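Local structure of delta-aminolevulinic acid dehydratase (3OBK) at residues E81-G86 against P127-L132; A121-F126 against G176-C181; K278-S283 against G325-A330; V342-M345 against F351-P354. The protein catalyses the condensation of two molecules of 5-aminolevulinic acid into porphobilinogen, the pyrrole building block of haem and other tetrapyrroles. All coordinates share one frame; numbering follows the deposited sequence.

Contact 1. Residues E81-G86 against P127-L132; sequences EARSYG and PDVLLL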
loop_
_atom_site.group_PDB
_atom_site.type_symbol
_atom_site.label_atom_id
_atom_site.label_comp_id
_atom_site.label_asym_id
_atom_site.label_seq_id
_atom_site.Cartn_x
_atom_site.Cartn_y
_atom_site.Cartn_z
ATOM N N GLU A 81 1.431 -45.166 15.039
ATOM C CA GLU A 81 0.797 -45.376 13.735
ATOM C C GLU A 81 0.824 -44.066 12.899
ATOM O O GLU A 81 1.103 -44.076 11.701
ATOM C CB GLU A 81 -0.645 -45.864 13.898
ATOM C CG GLU A 81 -1.297 -46.199 12.557
ATOM C CD GLU A 81 -2.796 -46.485 12.610
ATOM O OE1 GLU A 81 -3.354 -46.555 13.708
ATOM O OE2 GLU A 81 -3.415 -46.654 11.533
ATOM N N ALA A 82 0.537 -42.949 13.566
ATOM C CA ALA A 82 0.568 -41.650 12.941
ATOM C C ALA A 82 1.999 -41.300 12.519
ATOM O O ALA A 82 2.216 -40.842 11.393
ATOM C CB ALA A 82 -0.030 -40.594 13.853
ATOM N N ARG A 83 2.986 -41.578 13.365
ATOM C CA ARG A 83 4.375 -41.337 12.936
ATOM C C ARG A 83 4.713 -42.041 11.617
ATOM O O ARG A 83 5.343 -41.458 10.727
ATOM C CB ARG A 83 5.370 -41.766 14.002
ATOM C CG ARG A 83 5.506 -40.742 15.116
ATOM C CD ARG A 83 6.158 -41.348 16.345
ATOM N NE ARG A 83 7.549 -41.776 16.121
ATOM C CZ ARG A 83 8.610 -40.959 16.117
ATOM N NH1 ARG A 83 8.472 -39.642 16.292
ATOM N NH2 ARG A 83 9.828 -41.461 15.952
ATOM N N SER A 84 4.253 -43.288 11.500
ATOM C CA SER A 84 4.590 -44.152 10.370
ATOM C C SER A 84 4.035 -43.617 9.061
ATOM O O SER A 84 4.502 -44.006 8.019
ATOM C CB SER A 84 4.065 -45.579 10.594
ATOM O OG SER A 84 2.646 -45.677 10.404
ATOM N N TYR A 85 3.017 -42.759 9.118
ATOM C CA TYR A 85 2.448 -42.183 7.920
ATOM C C TYR A 85 3.018 -40.802 7.622
ATOM O O TYR A 85 2.619 -40.200 6.663
ATOM C CB TYR A 85 0.916 -42.152 8.033
ATOM C CG TYR A 85 0.300 -43.548 8.029
ATOM C CD1 TYR A 85 0.584 -44.428 7.005
ATOM C CD2 TYR A 85 -0.591 -43.979 9.032
ATOM C CE1 TYR A 85 0.034 -45.699 6.962
ATOM C CE2 TYR A 85 -1.145 -45.284 9.005
ATOM C CZ TYR A 85 -0.811 -46.140 7.951
ATOM O OH TYR A 85 -1.291 -47.446 7.800
ATOM N N GLY A 86 3.938 -40.303 8.444
ATOM C CA GLY A 86 4.565 -39.016 8.243
ATOM C C GLY A 86 4.115 -37.883 9.159
ATOM O O GLY A 86 4.555 -36.714 8.981
ATOM N N PRO A 127 11.854 -40.695 20.889
ATOM C CA PRO A 127 12.617 -39.549 21.423
ATOM C C PRO A 127 12.661 -38.282 20.579
ATOM O O PRO A 127 12.896 -37.193 21.137
ATOM C CB PRO A 127 14.020 -40.120 21.589
ATOM C CG PRO A 127 13.787 -41.575 21.842
ATOM C CD PRO A 127 12.631 -41.946 20.964
ATOM N N ASP A 128 12.407 -38.406 19.279
ATOM C CA ASP A 128 12.379 -37.257 18.382
ATOM C C ASP A 128 10.957 -36.753 18.057
ATOM O O ASP A 128 10.788 -35.904 17.168
ATOM C CB ASP A 128 13.112 -37.610 17.089
ATOM C CG ASP A 128 12.410 -38.697 16.279
ATOM O OD1 ASP A 128 12.837 -38.937 15.145
ATOM O OD2 ASP A 128 11.436 -39.316 16.767
ATOM N N VAL A 129 9.938 -37.274 18.750
ATOM C CA VAL A 129 8.544 -36.879 18.470
ATOM C C VAL A 129 8.363 -35.397 18.788
ATOM O O VAL A 129 8.971 -34.886 19.728
ATOM C CB VAL A 129 7.497 -37.752 19.296
ATOM C CG1 VAL A 129 7.562 -37.436 20.813
ATOM C CG2 VAL A 129 6.052 -37.588 18.760
ATOM N N LEU A 130 7.538 -34.707 18.011
ATOM C CA LEU A 130 7.174 -33.316 18.343
ATOM C C LEU A 130 5.867 -33.225 19.182
ATOM O O LEU A 130 4.795 -33.559 18.703
ATOM C CB LEU A 130 7.057 -32.502 17.060
ATOM C CG LEU A 130 7.200 -30.997 17.221
ATOM C CD1 LEU A 130 8.635 -30.678 17.630
ATOM C CD2 LEU A 130 6.816 -30.283 15.925
ATOM N N LEU A 131 5.970 -32.786 20.434
ATOM C CA LEU A 131 4.802 -32.711 21.324
ATOM C C LEU A 131 4.393 -31.285 21.653
ATOM O O LEU A 131 5.207 -30.469 22.027
ATOM C CB LEU A 131 5.062 -33.470 22.621
ATOM C CG LEU A 131 5.521 -34.918 22.476
ATOM C CD1 LEU A 131 5.685 -35.572 23.854
ATOM C CD2 LEU A 131 4.567 -35.721 21.569
ATOM N N LEU A 132 3.106 -31.002 21.498
ATOM C CA LEU A 132 2.541 -29.687 21.768
ATOM C C LEU A 132 1.483 -29.894 22.841
ATOM O O LEU A 132 0.523 -30.610 22.619
ATOM C CB LEU A 132 1.871 -29.123 20.503
ATOM C CG LEU A 132 2.656 -28.675 19.261
ATOM C CD1 LEU A 132 3.686 -29.749 18.828
ATOM C CD2 LEU A 132 1.669 -28.336 18.082
#

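Contact 2. Residues A121-F126 against G176-C181; sequences ALKEAF and GADMVC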
loop_
_atom_site.group_PDB
_atom_site.type_symbol
_atom_site.label_atom_id
_atom_site.label_comp_id
_atom_site.label_asym_id
_atom_site.label_seq_id
_atom_site.Cartn_x
_atom_site.Cartn_y
_atom_site.Cartn_z
ATOM N N ALA A 121 6.261 -40.376 28.797
ATOM C CA ALA A 121 6.108 -41.690 28.196
ATOM C C ALA A 121 6.292 -41.647 26.662
ATOM O O ALA A 121 6.902 -42.526 26.081
ATOM C CB ALA A 121 4.760 -42.289 28.586
ATOM N N LEU A 122 5.772 -40.615 26.016
ATOM C CA LEU A 122 5.854 -40.517 24.567
ATOM C C LEU A 122 7.272 -40.226 24.149
ATOM O O LEU A 122 7.779 -40.824 23.206
ATOM C CB LEU A 122 4.909 -39.446 24.044
ATOM C CG LEU A 122 3.475 -39.915 23.945
ATOM C CD1 LEU A 122 2.546 -38.755 23.718
ATOM C CD2 LEU A 122 3.330 -40.921 22.839
ATOM N N LYS A 123 7.902 -39.300 24.858
ATOM C CA LYS A 123 9.348 -39.036 24.688
ATOM C C LYS A 123 10.284 -40.252 24.905
ATOM O O LYS A 123 11.273 -40.380 24.197
ATOM C CB LYS A 123 9.788 -37.863 25.577
ATOM C CG LYS A 123 9.328 -36.513 25.048
ATOM C CD LYS A 123 10.221 -36.002 23.940
ATOM C CE LYS A 123 9.537 -34.919 23.084
ATOM N NZ LYS A 123 10.456 -34.352 22.051
ATOM N N GLU A 124 9.988 -41.124 25.864
ATOM C CA GLU A 124 10.816 -42.310 26.057
ATOM C C GLU A 124 10.625 -43.262 24.876
ATOM O O GLU A 124 11.589 -43.879 24.427
ATOM C CB GLU A 124 10.542 -43.037 27.393
ATOM N N ALA A 125 9.398 -43.355 24.363
ATOM C CA ALA A 125 9.081 -44.274 23.275
ATOM C C ALA A 125 9.421 -43.751 21.869
ATOM O O ALA A 125 9.717 -44.541 20.990
ATOM C CB ALA A 125 7.651 -44.695 23.354
ATOM N N PHE A 126 9.400 -42.449 21.643
ATOM C CA PHE A 126 9.782 -41.880 20.342
ATOM C C PHE A 126 10.551 -40.594 20.616
ATOM O O PHE A 126 9.975 -39.514 20.590
ATOM C CB PHE A 126 8.543 -41.528 19.497
ATOM C CG PHE A 126 7.480 -42.574 19.493
ATOM C CD1 PHE A 126 7.633 -43.731 18.740
ATOM C CD2 PHE A 126 6.332 -42.413 20.239
ATOM C CE1 PHE A 126 6.677 -44.694 18.736
ATOM C CE2 PHE A 126 5.367 -43.391 20.236
ATOM C CZ PHE A 126 5.536 -44.526 19.472
ATOM N N GLY A 176 9.079 -32.358 29.108
ATOM C CA GLY A 176 9.587 -32.653 27.767
ATOM C C GLY A 176 8.788 -32.026 26.626
ATOM O O GLY A 176 9.165 -32.180 25.481
ATOM N N ALA A 177 7.687 -31.331 26.904
ATOM C CA ALA A 177 6.927 -30.685 25.843
ATOM C C ALA A 177 7.795 -29.787 24.984
ATOM O O ALA A 177 8.565 -28.984 25.507
ATOM C CB ALA A 177 5.800 -29.874 26.437
ATOM N N ASP A 178 7.657 -29.908 23.663
ATOM C CA ASP A 178 8.459 -29.122 22.719
ATOM C C ASP A 178 7.881 -27.731 22.545
ATOM O O ASP A 178 8.631 -26.741 22.440
ATOM C CB ASP A 178 8.518 -29.817 21.371
ATOM C CG ASP A 178 9.238 -31.143 21.444
ATOM O OD1 ASP A 178 10.488 -31.132 21.507
ATOM O OD2 ASP A 178 8.560 -32.195 21.459
ATOM N N MET A 179 6.545 -27.676 22.507
ATOM C CA MET A 179 5.789 -26.447 22.433
ATOM C C MET A 179 4.738 -26.427 23.532
ATOM O O MET A 179 4.061 -27.420 23.755
ATOM C CB MET A 179 5.019 -26.348 21.103
ATOM C CG MET A 179 5.785 -26.494 19.785
ATOM S SD MET A 179 4.920 -25.677 18.343
ATOM C CE MET A 179 5.090 -23.960 18.862
ATOM N N VAL A 180 4.552 -25.288 24.187
ATOM C CA VAL A 180 3.331 -25.070 24.971
ATOM C C VAL A 180 2.398 -24.204 24.119
ATOM O O VAL A 180 2.841 -23.306 23.411
ATOM C CB VAL A 180 3.626 -24.466 26.366
ATOM C CG1 VAL A 180 4.563 -25.407 27.166
ATOM C CG2 VAL A 180 4.243 -23.095 26.248
ATOM N N CYS A 181 1.105 -24.499 24.190
ATOM C CA CYS A 181 0.082 -23.868 23.354
ATOM C C CYS A 181 -1.019 -23.246 24.197
ATOM O O CYS A 181 -2.010 -23.911 24.496
ATOM C CB CYS A 181 -0.515 -24.921 22.433
ATOM S SG CYS A 181 0.767 -25.857 21.557
#

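Contact 3. Residues K278-S283 against G325-A330; sequences KIREKS and GADAVA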
loop_
_atom_site.group_PDB
_atom_site.type_symbol
_atom_site.label_atom_id
_atom_site.label_comp_id
_atom_site.label_asym_id
_atom_site.label_seq_id
_atom_site.Cartn_x
_atom_site.Cartn_y
_atom_site.Cartn_z
ATOM N N LYS A 278 -5.975 -12.973 6.697
ATOM C CA LYS A 278 -5.631 -11.584 6.996
ATOM C C LYS A 278 -4.394 -11.538 7.881
ATOM O O LYS A 278 -3.476 -10.777 7.607
ATOM C CB LYS A 278 -6.797 -10.841 7.615
ATOM C CG LYS A 278 -6.486 -9.392 7.983
ATOM C CD LYS A 278 -5.813 -8.564 6.836
ATOM C CE LYS A 278 -6.796 -7.641 6.095
ATOM N NZ LYS A 278 -6.323 -7.369 4.674
ATOM N N ILE A 279 -4.353 -12.402 8.899
ATOM C CA ILE A 279 -3.212 -12.468 9.798
ATOM C C ILE A 279 -1.990 -12.989 9.070
ATOM O O ILE A 279 -0.893 -12.535 9.306
ATOM C CB ILE A 279 -3.495 -13.307 11.070
ATOM C CG1 ILE A 279 -4.680 -12.700 11.838
ATOM C CG2 ILE A 279 -2.255 -13.349 11.970
ATOM C CD1 ILE A 279 -4.626 -11.148 12.036
ATOM N N ARG A 280 -2.175 -13.920 8.151
ATOM C CA ARG A 280 -1.065 -14.357 7.287
ATOM C C ARG A 280 -0.425 -13.226 6.510
ATOM O O ARG A 280 0.767 -13.208 6.327
ATOM C CB ARG A 280 -1.569 -15.387 6.282
ATOM C CG ARG A 280 -0.505 -15.906 5.318
ATOM C CD ARG A 280 0.770 -16.232 6.049
ATOM N NE ARG A 280 1.347 -17.467 5.574
ATOM C CZ ARG A 280 2.342 -17.560 4.690
ATOM N NH1 ARG A 280 2.931 -16.466 4.167
ATOM N NH2 ARG A 280 2.774 -18.784 4.364
ATOM N N GLU A 281 -1.248 -12.311 6.022
ATOM C CA GLU A 281 -0.816 -11.213 5.181
ATOM C C GLU A 281 0.035 -10.258 6.000
ATOM O O GLU A 281 1.027 -9.758 5.532
ATOM C CB GLU A 281 -2.059 -10.507 4.608
ATOM C CG GLU A 281 -1.825 -9.319 3.683
ATOM C CD GLU A 281 -3.137 -8.778 3.045
ATOM O OE1 GLU A 281 -4.235 -8.966 3.661
ATOM O OE2 GLU A 281 -3.060 -8.147 1.937
ATOM N N LYS A 282 -0.348 -10.051 7.251
ATOM C CA LYS A 282 0.288 -9.056 8.116
ATOM C C LYS A 282 1.383 -9.610 9.061
ATOM O O LYS A 282 2.305 -8.878 9.438
ATOM C CB LYS A 282 -0.811 -8.265 8.873
ATOM C CG LYS A 282 -1.205 -6.955 8.088
ATOM C CD LYS A 282 -2.687 -6.630 7.998
ATOM C CE LYS A 282 -3.023 -5.961 6.615
ATOM N NZ LYS A 282 -2.449 -4.573 6.337
ATOM N N SER A 283 1.335 -10.893 9.401
ATOM C CA SER A 283 2.307 -11.446 10.331
ATOM C C SER A 283 3.592 -11.853 9.647
ATOM O O SER A 283 3.610 -12.137 8.444
ATOM C CB SER A 283 1.749 -12.690 10.992
ATOM O OG SER A 283 2.590 -13.082 12.040
ATOM N N GLY A 325 -3.694 -19.797 4.067
ATOM C CA GLY A 325 -2.441 -19.291 4.667
ATOM C C GLY A 325 -1.933 -20.112 5.843
ATOM O O GLY A 325 -1.089 -19.664 6.564
ATOM N N ALA A 326 -2.453 -21.307 6.061
ATOM C CA ALA A 326 -1.952 -22.142 7.165
ATOM C C ALA A 326 -0.645 -22.802 6.756
ATOM O O ALA A 326 -0.587 -23.537 5.768
ATOM C CB ALA A 326 -2.927 -23.210 7.547
ATOM N N ASP A 327 0.398 -22.545 7.525
ATOM C CA ASP A 327 1.574 -23.349 7.413
ATOM C C ASP A 327 1.295 -24.746 7.952
ATOM O O ASP A 327 1.660 -25.729 7.325
ATOM C CB ASP A 327 2.715 -22.685 8.152
ATOM C CG ASP A 327 3.062 -21.355 7.553
ATOM O OD1 ASP A 327 3.457 -21.331 6.367
ATOM O OD2 ASP A 327 2.915 -20.339 8.258
ATOM N N ALA A 328 0.629 -24.843 9.088
ATOM C CA ALA A 328 0.298 -26.160 9.674
ATOM C C ALA A 328 -1.168 -26.149 9.994
ATOM O O ALA A 328 -1.720 -25.077 10.251
ATOM C CB ALA A 328 1.097 -26.405 10.933
ATOM N N VAL A 329 -1.795 -27.324 10.005
ATOM C CA VAL A 329 -3.205 -27.457 10.376
ATOM C C VAL A 329 -3.329 -28.512 11.468
ATOM O O VAL A 329 -2.839 -29.604 11.303
ATOM C CB VAL A 329 -4.013 -27.919 9.149
ATOM C CG1 VAL A 329 -5.482 -28.032 9.468
ATOM C CG2 VAL A 329 -3.773 -26.937 7.960
ATOM N N ALA A 330 -3.954 -28.181 12.595
ATOM C CA ALA A 330 -4.258 -29.173 13.622
ATOM C C ALA A 330 -5.581 -29.828 13.215
ATOM O O ALA A 330 -6.578 -29.131 13.031
ATOM C CB ALA A 330 -4.361 -28.528 14.995
#

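Contact 4. Residues V342-M345 against F351-P354; sequences VEDM and FTEP. With EDO (1,2-ethanediol), chain M.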
loop_
_atom_site.group_PDB
_atom_site.type_symbol
_atom_site.label_atom_id
_atom_site.label_comp_id
_atom_site.label_asym_id
_atom_site.label_seq_id
_atom_site.Cartn_x
_atom_site.Cartn_y
_atom_site.Cartn_z
ATOM N N VAL A 342 -0.162 -41.706 1.879
ATOM C CA VAL A 342 0.892 -42.737 1.820
ATOM C C VAL A 342 0.419 -43.956 1.036
ATOM O O VAL A 342 1.126 -44.452 0.207
ATOM C CB VAL A 342 1.444 -43.097 3.209
ATOM C CG1 VAL A 342 2.392 -44.302 3.132
ATOM C CG2 VAL A 342 2.156 -41.851 3.833
ATOM N N GLU A 343 -0.818 -44.378 1.216
ATOM C CA GLU A 343 -1.361 -45.453 0.383
ATOM C C GLU A 343 -1.375 -45.147 -1.122
ATOM O O GLU A 343 -1.112 -46.032 -1.936
ATOM C CB GLU A 343 -2.746 -45.868 0.872
ATOM C CG GLU A 343 -2.651 -46.838 2.044
ATOM C CD GLU A 343 -3.928 -46.973 2.896
ATOM O OE1 GLU A 343 -4.976 -46.301 2.593
ATOM O OE2 GLU A 343 -3.842 -47.755 3.892
ATOM N N ASP A 344 -1.666 -43.902 -1.483
ATOM C CA ASP A 344 -1.742 -43.520 -2.887
ATOM C C ASP A 344 -0.349 -43.533 -3.477
ATOM O O ASP A 344 -0.127 -44.050 -4.569
ATOM C CB ASP A 344 -2.354 -42.142 -3.049
ATOM C CG ASP A 344 -2.516 -41.776 -4.486
ATOM O OD1 ASP A 344 -3.388 -42.357 -5.143
ATOM O OD2 ASP A 344 -1.767 -40.928 -4.991
ATOM N N MET A 345 0.608 -43.024 -2.722
ATOM C CA MET A 345 1.990 -42.965 -3.193
ATOM C C MET A 345 2.597 -44.352 -3.296
ATOM O O MET A 345 3.469 -44.574 -4.119
ATOM C CB MET A 345 2.828 -42.123 -2.242
ATOM C CG MET A 345 4.101 -41.569 -2.809
ATOM S SD MET A 345 3.887 -40.188 -3.952
ATOM C CE MET A 345 4.361 -41.016 -5.465
ATOM N N PHE A 351 -3.382 -39.284 -7.087
ATOM C CA PHE A 351 -3.383 -37.854 -6.738
ATOM C C PHE A 351 -2.145 -37.315 -6.013
ATOM O O PHE A 351 -2.089 -36.114 -5.682
ATOM C CB PHE A 351 -4.643 -37.523 -5.931
ATOM C CG PHE A 351 -4.636 -38.081 -4.536
ATOM C CD1 PHE A 351 -4.264 -37.289 -3.458
ATOM C CD2 PHE A 351 -4.994 -39.396 -4.294
ATOM C CE1 PHE A 351 -4.277 -37.799 -2.178
ATOM C CE2 PHE A 351 -5.004 -39.900 -3.030
ATOM C CZ PHE A 351 -4.638 -39.102 -1.964
ATOM N N THR A 352 -1.155 -38.159 -5.741
ATOM C CA THR A 352 -0.007 -37.695 -4.971
ATOM C C THR A 352 1.272 -37.716 -5.772
ATOM O O THR A 352 1.359 -38.403 -6.769
ATOM C CB THR A 352 0.175 -38.506 -3.670
ATOM O OG1 THR A 352 0.388 -39.902 -3.978
ATOM C CG2 THR A 352 -1.033 -38.292 -2.752
ATOM N N GLU A 353 2.258 -36.941 -5.336
ATOM C CA GLU A 353 3.623 -37.061 -5.866
ATOM C C GLU A 353 4.631 -36.616 -4.813
ATOM O O GLU A 353 4.247 -36.096 -3.771
ATOM C CB GLU A 353 3.800 -36.293 -7.179
ATOM C CG GLU A 353 3.955 -34.833 -7.025
ATOM C CD GLU A 353 3.986 -34.130 -8.363
ATOM O OE1 GLU A 353 2.918 -33.749 -8.895
ATOM O OE2 GLU A 353 5.102 -33.957 -8.888
ATOM N N PRO A 354 5.918 -36.888 -5.052
ATOM C CA PRO A 354 6.914 -36.536 -4.065
ATOM C C PRO A 354 7.154 -35.053 -4.017
ATOM O O PRO A 354 7.040 -34.374 -5.040
ATOM C CB PRO A 354 8.181 -37.191 -4.579
ATOM C CG PRO A 354 7.793 -38.045 -5.686
ATOM C CD PRO A 354 6.486 -37.634 -6.180
HETATM C C1 EDO M . 0.086 -34.027 -6.758
HETATM O O1 EDO M . 0.702 -34.710 -7.858
HETATM C C2 EDO M . 0.383 -32.519 -6.758
HETATM O O2 EDO M . -0.360 -31.877 -7.795
#

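Contact 1. Residues E81-G86 against P127-L132
Arg83 and Asp128 form a partly exposed salt bridge between the last turn of helix 72-84 and the loop that leads into strand 130-135. One carboxylate oxygen does all the work. Arg83 NH2 donates to Asp128 OD2 over 2.8 Å, arriving on its syn lone pair and with the oxygen only 14° out of the guanidinium plane. Arg83 NH1 gives Asp128 OD2 a second, weak bond of 3.0 Å. The result is a forked grip on OD2 at the edge of the guanidinium, whereas the two flat groups themselves are turned 59° apart. Arg83 reaches this place because its chain bends at chi3 (64°), swinging the guanidinium off the line of the aliphatic stem and toward the loop. There Arg83 NH1 also lies against the CA and CB carbons of the buried Val129, 3.5 Å from Val129 CA. Phe90 and Phe126 pack against the arginine as well, and Phe90 touches Val129. The helix itself closes in a Schellman motif at Gly86. Strand 130-135 is the parallel neighbour of strand 89-95, the strand that follows helix 72-84. A helix C-terminus tied in this way to the loop before the adjacent strand belongs to the N-terminal rim of a TIM barrel, the fold of this enzyme family.

Contact 2. Residues A121-F126 against G176-C181
Gly176, the first residue of its segment, faces the aliphatic stem of Lys123, and Asp178, two residues on, takes the ammonium end of that lysine. The glycine has positive phi and finishes helix 158-175 with a Schellman motif. Gly176 CA stands 7.1 Å from Lys123 CA in helix 114-125. Gly176 O is 3.7 Å from Lys123 CE, a packing contact. The chain then turns, and Asp178 brings its carboxylate back toward the helix. Lys123 NZ meets Asp178 OD2 at 2.9 Å on the syn lone pair, while the bond from Lys123 NZ to Asp178 OD1, at 3.3 Å, is weak; the ammonium therefore faces both oxygens unequally. A bend at chi2 (-80°) folds the lysine over the glycine, and the two outer torsions run nearly straight to carry NZ to the acid. Neither charge is paired with the other alone. Lys123 NZ also donates to Val129 O, its strongest partner, and Asp178 OD2 accepts the backbone N-H of Leu131, so ammonium, carboxylate and the entry of strand 130-135 are joined in one small polar network. The backbone O of Asp178 receives Lys28 NZ of a second subunit. From Met179 onward the segment becomes strand, with Met179 bonded through its backbone to Leu131 and Ala133, and Val180 to Ser206 on the other flank. Parallel strands inside a ring of helices, with helix C-termini and the N-terminal ends of the strands on the same rim, are the layout of a TIM barrel.

Contact 3. Residues K278-S283 against G325-A330
Arg280, near the end of helix 273-282, passes close to Gly325, the positive-phi residue that ends helix 310-324 in a Schellman motif; Arg280 CA and Gly325 CA are 5.8 Å apart. At so short a distance the arginine stem lies directly on the glycine, with Arg280 CG 4.0 Å from Gly325 CA. From there the side chain runs along the turn toward Asp327, bending at chi2 (45°) and again at chi3. Arg280 NE points at Gly325 O, which sits at the guanidinium edge near its plane, but the bond is weak at 3.4 Å. Farther out, Arg280 NH2 makes a salt bridge to Asp327 OD1 at 3.3 Å, again with weak hydrogen-bond geometry (128°), and the two side chains cross at about a right angle. The aspartate's stronger ties are to others. Its OD2 accepts the backbone N-H of Met287 and forms a salt bridge with Arg247 of a third subunit. Two arginines from different chains thus gather round one buried carboxylate, which probably offsets their charges. Behind the contact, strand 328-331 lies between strands 287-291 and 46-53, parallel to both. Ile279 packs on Met287 and on helix 247-258, while Phe321 of helix 310-324 covers Ala326 and Val329. The bridge thus runs from the end of helix 273-282 to the Gly325-Asp327 turn between helix 310-324 and strand 328-331.

Contact 4. Residues V342-M345 against F351-P354
Asp344 OD2 collects three donors from two consecutive residues, Phe351 and Thr352. A fairly straight bond comes from Phe351 N, 3.1 Å from Asp344 OD2 at 160° and well out of the carboxylate plane on the syn side. Thr352 OG1 gives its proton to the anti lone pair of Asp344 OD2 over 2.6 Å, and Thr352 N adds a weak third bond. With its CG trans to the backbone N (chi1 -176°), the aspartate extends from the helix over a face of the Phe351 ring. Asp344 CG lies 3.4 Å from Phe351 CE2, the two planes 31° apart. Beside it, Met345 SD packs on Glu353 CA at 3.7 Å, and Met345 CE touches Pro354 CD. Glu353 turns the other way, to Ser44 of a second subunit and to an ethanediol, probably from the crystallisation liquor, whose O1 is 2.6 Å from Glu353 OE1; its backbone joins an antiparallel ladder with that subunit, where Met345 also meets its own counterpart. Since Asp344 OD1 accepts Lys350 N as well, this buried carboxylate has donors on both oxygens, which should favour the ionised form, and the bonds tie the helix end to the segment after the turn.

In the fold
Contacts 1, 2 and 3 repeat one theme round the barrel: a basic residue near a helix C-terminus reaches the aspartate just ahead of a strand. Contacts 1 and 2 adjoin and are joined by hydrogen bonds: strand 130-135 of contact 1 neighbours strand 179-182 of contact 2, and helix 114-125 leads into it. Contact 2 lies at the surface; contacts 1, 3 and 4 are partly buried. Contact 3, about 25 Å between centres from contact 2, uses the same Gly-Ala-Asp sequence, but its aspartate is buried and also serves a subunit interface. Contact 4, at the C-terminal tail and farthest from the chain's centre, replaces the ionic pair with backbone and hydroxyl donors. It touches contact 1 where Tyr85 meets Val342.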